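Side-chain contacts in attachment invasion locus protein (Yersinia pestis, PDB 3QRA), which promotes attachment to and invasion of host cells from the bacterial outer membrane, where it forms an eight-stranded beta-barrel, by a mechanism not yet known: residues G77-I82 and S87-L92; Q123-P126 and F130-D133. All coordinates share one frame; numbering follows the deposited sequence.

Contact 1 of 2, residues G77-I82 and S87-L92; sequences GPVFRI and SLYGLL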
loop_
_atom_site.group_PDB
_atom_site.type_symbol
_atom_site.label_atom_id
_atom_site.label_comp_id
_atom_site.label_asym_id
_atom_site.label_seq_id
_atom_site.Cartn_x
_atom_site.Cartn_y
_atom_site.Cartn_z
ATOM N N GLY A 77 9.069 8.686 -1.463
ATOM C CA GLY A 77 9.318 9.520 -2.624
ATOM C C GLY A 77 8.926 10.966 -2.433
ATOM O O GLY A 77 8.459 11.348 -1.356
ATOM N N PRO A 78 9.118 11.784 -3.484
ATOM C CA PRO A 78 8.851 13.221 -3.371
ATOM C C PRO A 78 7.362 13.534 -3.463
ATOM O O PRO A 78 6.615 12.849 -4.175
ATOM C CB PRO A 78 9.594 13.806 -4.587
ATOM C CG PRO A 78 9.457 12.712 -5.649
ATOM C CD PRO A 78 9.523 11.392 -4.853
ATOM N N VAL A 79 6.930 14.550 -2.723
ATOM C CA VAL A 79 5.552 15.010 -2.810
ATOM C C VAL A 79 5.561 16.493 -3.207
ATOM O O VAL A 79 6.337 17.283 -2.668
ATOM C CB VAL A 79 4.720 14.716 -1.505
ATOM C CG1 VAL A 79 5.487 15.069 -0.239
ATOM C CG2 VAL A 79 3.355 15.415 -1.551
ATOM N N PHE A 80 4.717 16.846 -4.173
ATOM C CA PHE A 80 4.680 18.186 -4.746
ATOM C C PHE A 80 3.365 18.841 -4.402
ATOM O O PHE A 80 2.302 18.333 -4.762
ATOM C CB PHE A 80 4.819 18.107 -6.282
ATOM C CG PHE A 80 6.101 17.470 -6.731
ATOM C CD1 PHE A 80 7.234 18.242 -6.934
ATOM C CD2 PHE A 80 6.184 16.097 -6.912
ATOM C CE1 PHE A 80 8.430 17.656 -7.330
ATOM C CE2 PHE A 80 7.375 15.505 -7.301
ATOM C CZ PHE A 80 8.502 16.292 -7.517
ATOM N N ARG A 81 3.421 19.969 -3.702
ATOM C CA ARG A 81 2.195 20.661 -3.353
ATOM C C ARG A 81 1.781 21.524 -4.524
ATOM O O ARG A 81 2.578 22.312 -5.023
ATOM C CB ARG A 81 2.370 21.511 -2.083
ATOM C CG ARG A 81 1.143 22.348 -1.753
ATOM C CD ARG A 81 1.163 22.872 -0.301
ATOM N NE ARG A 81 1.127 21.803 0.702
ATOM C CZ ARG A 81 0.019 21.163 1.069
ATOM N NH1 ARG A 81 -1.146 21.461 0.500
ATOM N NH2 ARG A 81 0.072 20.220 2.004
ATOM N N ILE A 82 0.548 21.350 -4.986
ATOM C CA ILE A 82 0.035 22.175 -6.077
ATOM C C ILE A 82 -0.499 23.489 -5.544
ATOM O O ILE A 82 -0.177 24.574 -6.054
ATOM C CB ILE A 82 -1.099 21.481 -6.824
ATOM C CG1 ILE A 82 -0.671 20.080 -7.255
ATOM C CG2 ILE A 82 -1.542 22.340 -8.019
ATOM C CD1 ILE A 82 -1.747 19.333 -8.010
ATOM N N SER A 87 -1.895 17.932 -3.224
ATOM C CA SER A 87 -0.506 17.601 -3.473
ATOM C C SER A 87 -0.444 16.242 -4.158
ATOM O O SER A 87 -1.271 15.373 -3.891
ATOM C CB SER A 87 0.268 17.532 -2.153
ATOM O OG SER A 87 0.162 18.752 -1.441
ATOM N N LEU A 88 0.556 16.057 -5.011
ATOM C CA LEU A 88 0.728 14.810 -5.769
ATOM C C LEU A 88 2.050 14.160 -5.428
ATOM O O LEU A 88 3.039 14.836 -5.244
ATOM C CB LEU A 88 0.749 15.119 -7.262
ATOM C CG LEU A 88 -0.388 15.932 -7.864
ATOM C CD1 LEU A 88 -0.083 16.223 -9.337
ATOM C CD2 LEU A 88 -1.704 15.198 -7.713
ATOM N N TYR A 89 2.102 12.842 -5.384
ATOM C CA TYR A 89 3.367 12.200 -5.062
ATOM C C TYR A 89 3.639 10.913 -5.856
ATOM O O TYR A 89 2.717 10.262 -6.368
ATOM C CB TYR A 89 3.483 11.958 -3.555
ATOM C CG TYR A 89 2.387 11.103 -2.924
ATOM C CD1 TYR A 89 2.411 9.709 -3.026
ATOM C CD2 TYR A 89 1.359 11.689 -2.186
ATOM C CE1 TYR A 89 1.427 8.922 -2.435
ATOM C CE2 TYR A 89 0.361 10.902 -1.576
ATOM C CZ TYR A 89 0.409 9.528 -1.699
ATOM O OH TYR A 89 -0.558 8.748 -1.077
ATOM N N GLY A 90 4.922 10.578 -5.966
ATOM C CA GLY A 90 5.350 9.332 -6.586
ATOM C C GLY A 90 6.267 8.593 -5.626
ATOM O O GLY A 90 7.116 9.207 -4.973
ATOM N N LEU A 91 6.093 7.275 -5.537
ATOM C CA LEU A 91 6.776 6.455 -4.538
ATOM C C LEU A 91 7.508 5.277 -5.173
ATOM O O LEU A 91 7.081 4.737 -6.193
ATOM C CB LEU A 91 5.764 5.903 -3.528
ATOM C CG LEU A 91 4.875 6.950 -2.853
ATOM C CD1 LEU A 91 3.885 6.290 -1.913
ATOM C CD2 LEU A 91 5.727 7.958 -2.093
ATOM N N LEU A 92 8.611 4.896 -4.545
ATOM C CA LEU A 92 9.402 3.754 -4.959
ATOM C C LEU A 92 9.882 3.051 -3.709
ATOM O O LEU A 92 10.171 3.686 -2.681
ATOM C CB LEU A 92 10.614 4.210 -5.778
ATOM C CG LEU A 92 11.519 3.093 -6.297
ATOM C CD1 LEU A 92 10.779 2.257 -7.316
ATOM C CD2 LEU A 92 12.791 3.689 -6.919
#

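Contact 2 of 2, residues Q123-P126 and F130-D133; sequences QFNP and FVID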
loop_
_atom_site.group_PDB
_atom_site.type_symbol
_atom_site.label_atom_id
_atom_site.label_comp_id
_atom_site.label_asym_id
_atom_site.label_seq_id
_atom_site.Cartn_x
_atom_site.Cartn_y
_atom_site.Cartn_z
ATOM N N GLN A 123 -2.581 13.784 -1.834
ATOM C CA GLN A 123 -3.130 14.201 -0.545
ATOM C C GLN A 123 -4.001 15.430 -0.731
ATOM O O GLN A 123 -3.626 16.382 -1.424
ATOM C CB GLN A 123 -2.026 14.499 0.475
ATOM C CG GLN A 123 -1.118 13.300 0.741
ATOM C CD GLN A 123 -0.596 13.274 2.159
ATOM O OE1 GLN A 123 -0.242 14.314 2.726
ATOM N NE2 GLN A 123 -0.553 12.083 2.749
ATOM N N PHE A 124 -5.159 15.401 -0.080
ATOM C CA PHE A 124 -6.121 16.487 -0.093
ATOM C C PHE A 124 -6.230 17.056 1.324
ATOM O O PHE A 124 -6.391 16.305 2.288
ATOM C CB PHE A 124 -7.479 15.946 -0.561
ATOM C CG PHE A 124 -8.606 16.935 -0.461
ATOM C CD1 PHE A 124 -8.517 18.180 -1.064
ATOM C CD2 PHE A 124 -9.776 16.600 0.205
ATOM C CE1 PHE A 124 -9.562 19.087 -0.972
ATOM C CE2 PHE A 124 -10.826 17.501 0.295
ATOM C CZ PHE A 124 -10.718 18.746 -0.296
ATOM N N ASN A 125 -6.127 18.377 1.447
ATOM C CA ASN A 125 -6.315 19.048 2.734
ATOM C C ASN A 125 -7.573 19.903 2.712
ATOM O O ASN A 125 -7.520 21.065 2.312
ATOM C CB ASN A 125 -5.109 19.943 3.066
ATOM C CG ASN A 125 -3.788 19.199 2.981
ATOM O OD1 ASN A 125 -2.956 19.484 2.113
ATOM N ND2 ASN A 125 -3.599 18.217 3.866
ATOM N N PRO A 126 -8.707 19.338 3.153
ATOM C CA PRO A 126 -9.974 20.079 3.168
ATOM C C PRO A 126 -9.923 21.213 4.186
ATOM O O PRO A 126 -10.628 22.215 4.057
ATOM C CB PRO A 126 -10.997 19.017 3.598
ATOM C CG PRO A 126 -10.200 17.991 4.341
ATOM C CD PRO A 126 -8.848 17.967 3.681
ATOM N N PHE A 130 -6.002 18.888 8.360
ATOM C CA PHE A 130 -6.508 17.543 8.095
ATOM C C PHE A 130 -5.963 17.033 6.792
ATOM O O PHE A 130 -5.612 17.817 5.911
ATOM C CB PHE A 130 -8.027 17.528 8.033
ATOM C CG PHE A 130 -8.679 17.933 9.324
ATOM C CD1 PHE A 130 -9.024 16.983 10.265
ATOM C CD2 PHE A 130 -8.907 19.268 9.611
ATOM C CE1 PHE A 130 -9.612 17.360 11.462
ATOM C CE2 PHE A 130 -9.491 19.648 10.805
ATOM C CZ PHE A 130 -9.845 18.692 11.728
ATOM N N VAL A 131 -5.913 15.712 6.671
ATOM C CA VAL A 131 -5.396 15.023 5.489
ATOM C C VAL A 131 -6.339 13.929 5.060
ATOM O O VAL A 131 -6.794 13.214 5.857
ATOM C CB VAL A 131 -4.100 14.291 5.752
ATOM C CG1 VAL A 131 -3.497 13.833 4.485
ATOM C CG2 VAL A 131 -3.205 15.073 6.388
ATOM N N ILE A 132 -6.585 13.841 3.778
ATOM C CA ILE A 132 -7.193 12.687 3.153
ATOM C C ILE A 132 -6.178 12.204 2.137
ATOM O O ILE A 132 -5.671 12.989 1.344
ATOM C CB ILE A 132 -8.513 13.052 2.462
ATOM C CG1 ILE A 132 -9.495 13.620 3.497
ATOM C CG2 ILE A 132 -9.098 11.824 1.746
ATOM C CD1 ILE A 132 -10.831 14.000 2.923
ATOM N N ASP A 133 -5.843 10.923 2.193
ATOM C CA ASP A 133 -4.756 10.394 1.388
ATOM C C ASP A 133 -5.295 9.284 0.490
ATOM O O ASP A 133 -6.079 8.461 0.944
ATOM C CB ASP A 133 -3.651 9.836 2.305
ATOM C CG ASP A 133 -2.533 9.154 1.521
ATOM O OD1 ASP A 133 -1.644 9.878 1.030
ATOM O OD2 ASP A 133 -2.545 7.903 1.397
#

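Contact 1 of 2, residues G77-I82 and S87-L92
V79 and Y89 face each other as a non-hydrogen-bonded antiparallel pair, and here the two strands pack closely on the barrel's inner side. V79 CB lies 3.7 Å from Y89 CB, while V79 CG2 stands roughly at right angles to that line and meets S87 CB at 3.8 Å. The Y89 ring leaves the pair: with CG between the backbone N and the carbonyl carbon (chi1 58°), it rises into the interior, where OH is hydrogen-bonded to D133. At the next non-hydrogen-bonded pair, R81-S87, S87 OG stands 3.5 Å above the R81 guanidinium plane, over its centre. No bond joins these two side chains. S87 OG is hydrogen-bonded to R35, whereas R81 bends at chi3 and spends its nitrogens on E37, N83 and N125.

Between the V79-Y89 and R81-S87 pairs, the backbone is held by F80 and L88. F80 N to L88 O is 2.8 Å and almost straight at 175°, and L88 N returns the bond to F80 O at 2.9 Å. Towards G77 the ladder slackens, since G90 N reaches P78 O only weakly, at 3.4 Å.

The outward side is looser. I82 CD1 leans across the L88 isobutyl group, 3.7 Å from CG, but the F80 ring offers L88 little more than its edge, near the carbonyl oxygen. F80, I82 and L88 are all exposed. A mixed interior of V79, S87, Y89 and R81 and an apolar exterior of F80 and L88, on antiparallel strands joined by a short turn, are characteristic of an outer-membrane beta-barrel hairpin.

Contact 2 of 2, residues Q123-P126 and F130-D133
Q123 reaches over to D133 inside the barrel, and its side chain can be followed atom by atom. CB does little more than pass I132 O, at 4.0 Å. CG, anti to the carbonyl carbon, comes up beside D133 OD1, and a bend at chi2 (-148°) then swings the amide across the neighbouring strand. CD and OE1 both pass V131 CG1, OE1 at 3.7 Å; this oxygen also accepts a hydrogen bond from R35. NE2 ends the chain with a bond to D133 OD1, 3.0 Å long and close to straight. The acceptor lies in the amide plane, yet the donor comes from above the carboxylate, whose plane is turned 77° from the amide. OD1 also bonds Y89 OH and OD2 pairs with K33, so buried D133 is held by three groups, Q123, Y89 and K33, which would probably favour its charged form.

Nearer the turn, N125 sends ND2 to F130 O at 2.9 Å and 175°, a side chain doing the work of a backbone donor, while its OD1 takes a bond from R81. Between these two polar grips lie the paired backbone bonds of F124 and I132, with F124 N to I132 O at 2.8 Å.

On the other face the F124 ring and I132 run side by side, I132 CD1 meeting the ring edge at CD2, 3.9 Å away. P126 N sits over one face of that ring. The segments form the turn end of an antiparallel hairpin, with the largely polar interior (Q123, N125, D133) and apolar exterior (F124, I132) of a transmembrane beta-barrel.

Contacts 1 and 2 are the turn ends of two hairpins at the same end of the barrel, their centres about 13 Å apart. Strands 86-102 and 108-124 are neighbours in the sheet, and S87 O joins Q123 N at 2.9 Å across that seam. Inside, Y89 OH of contact 1 approaches D133 OD1 of contact 2 to 2.6 Å, probably a hydrogen bond, while Y89 CE2 packs on Q123 CG at 3.6 Å. R81 and R35 also tie the two contacts together. Outside, a bound C8E detergent molecule lies about 5 Å from the I132 side chain, consistent with a membrane-facing surface.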